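Local coordinates for D-isomer specific 2-hydroxyacid dehydrogenase NAD-binding (Xanthobacter autotrophicus, PDB 4XA8), which probably acts as an NAD(P)-dependent oxidoreductase on D-2-hydroxyacids, at residues 300-303 against 307-310. Sequence-based numbering, arbitrary orientation.
Sequences NIRR and GEPV
Arg303 reaches out from the helix and runs alongside the chain that follows it, touching Glu308 and Pro309. Its side chain is extended from CG to NE (chi3 171°), which carries the guanidinium along to the carbonyl of Pro309. There NH2 donates a hydrogen bond to Pro309 O at 3.0 Å. The acceptor lies in the guanidinium plane, at its edge, and the bond is fairly straight at 161°. Closer to the backbone, Arg303 CD also packs against Pro309 O at 3.5 Å. NE of Arg303 forms a salt bridge with Glu299, one turn earlier. The segments lie where helix 290-306 ends in a Schellman motif, with Gly307 at positive phi. Glu308 N donates to Arg303 O at 2.8 Å, part of this capping turn, and the chain then doubles back along the last turns of the helix. Glu308 turns its carboxylate to Arg302. OE1 takes a bond from Arg302 NH1 at 3.2 Å, within a salt bridge, and a weak one from NH2. The two charged planes stand 82° apart. Glu299 also pairs with Arg302 NH1. With an alanine at Arg303 the bond to Pro309 O goes, Glu299 keeps Arg302 but loses its other arginine partner here, and the returning chain is likely to move more freely. Farther along, Val310 CB rests against Asn300 OD1 at 3.6 Å, and that oxygen accepts a hydrogen bond from Leu311 N.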
loop_
_atom_site.group_PDB
_atom_site.type_symbol
_atom_site.label_atom_id
_atom_site.label_comp_id
_atom_site.label_asym_id
_atom_site.label_seq_id
_atom_site.Cartn_x
_atom_site.Cartn_y
_atom_site.Cartn_z
ATOM N N ASN A 300 -6.844 31.982 -14.629
ATOM C CA ASN A 300 -5.646 32.809 -14.682
ATOM C C ASN A 300 -5.426 33.391 -16.071
ATOM O O ASN A 300 -4.902 34.504 -16.225
ATOM C CB ASN A 300 -4.414 32.038 -14.181
ATOM C CG ASN A 300 -4.210 32.167 -12.677
ATOM O OD1 ASN A 300 -4.779 33.064 -12.015
ATOM N ND2 ASN A 300 -3.374 31.282 -12.123
ATOM N N ILE A 301 -5.854 32.661 -17.089
ATOM C CA ILE A 301 -5.839 33.180 -18.441
ATOM C C ILE A 301 -6.715 34.426 -18.490
ATOM O O ILE A 301 -6.293 35.523 -18.964
ATOM C CB ILE A 301 -6.299 32.101 -19.440
ATOM C CG1 ILE A 301 -5.155 31.079 -19.578
ATOM C CG2 ILE A 301 -6.712 32.748 -20.780
ATOM C CD1 ILE A 301 -5.439 29.897 -20.477
ATOM N N ARG A 302 -7.936 34.306 -17.986
ATOM C CA ARG A 302 -8.806 35.479 -17.996
ATOM C C ARG A 302 -8.263 36.621 -17.121
ATOM O O ARG A 302 -8.323 37.779 -17.532
ATOM C CB ARG A 302 -10.264 35.125 -17.690
ATOM C CG ARG A 302 -10.579 34.725 -16.264
ATOM C CD ARG A 302 -11.967 35.236 -15.892
ATOM N NE ARG A 302 -12.001 36.691 -15.868
ATOM C CZ ARG A 302 -11.666 37.454 -14.830
ATOM N NH1 ARG A 302 -11.245 36.923 -13.682
ATOM N NH2 ARG A 302 -11.739 38.771 -14.953
ATOM N N ARG A 303 -7.692 36.320 -15.957
ATOM C CA ARG A 303 -7.117 37.392 -15.131
ATOM C C ARG A 303 -5.981 38.133 -15.836
ATOM O O ARG A 303 -5.942 39.362 -15.826
ATOM C CB ARG A 303 -6.644 36.880 -13.780
ATOM C CG ARG A 303 -7.793 36.557 -12.841
ATOM C CD ARG A 303 -7.394 35.597 -11.739
ATOM N NE ARG A 303 -8.439 35.459 -10.713
ATOM C CZ ARG A 303 -8.426 36.060 -9.528
ATOM N NH1 ARG A 303 -9.420 35.857 -8.684
ATOM N NH2 ARG A 303 -7.434 36.881 -9.173
ATOM N N GLY A 307 -5.880 42.042 -16.825
ATOM C CA GLY A 307 -4.927 42.803 -16.019
ATOM C C GLY A 307 -5.192 42.677 -14.533
ATOM O O GLY A 307 -4.929 43.603 -13.766
ATOM N N GLU A 308 -5.732 41.532 -14.128
ATOM C CA GLU A 308 -5.935 41.240 -12.721
ATOM C C GLU A 308 -4.799 40.375 -12.219
ATOM O O GLU A 308 -4.212 39.609 -12.991
ATOM C CB GLU A 308 -7.262 40.527 -12.519
ATOM C CG GLU A 308 -8.421 41.225 -13.200
ATOM C CD GLU A 308 -9.758 40.666 -12.780
ATOM O OE1 GLU A 308 -9.816 39.472 -12.428
ATOM O OE2 GLU A 308 -10.749 41.424 -12.819
ATOM N N PRO A 309 -4.492 40.460 -10.916
ATOM C CA PRO A 309 -3.390 39.605 -10.480
ATOM C C PRO A 309 -3.756 38.111 -10.624
ATOM O O PRO A 309 -4.935 37.739 -10.572
ATOM C CB PRO A 309 -3.165 40.017 -9.014
ATOM C CG PRO A 309 -4.088 41.178 -8.745
ATOM C CD PRO A 309 -5.160 41.135 -9.788
ATOM N N VAL A 310 -2.748 37.277 -10.838
ATOM C CA VAL A 310 -2.977 35.855 -11.058
ATOM C C VAL A 310 -2.986 35.107 -9.713
ATOM O O VAL A 310 -2.264 35.474 -8.778
ATOM C CB VAL A 310 -1.960 35.240 -12.059
ATOM C CG1 VAL A 310 -2.109 35.887 -13.426
ATOM C CG2 VAL A 310 -0.521 35.320 -11.547
#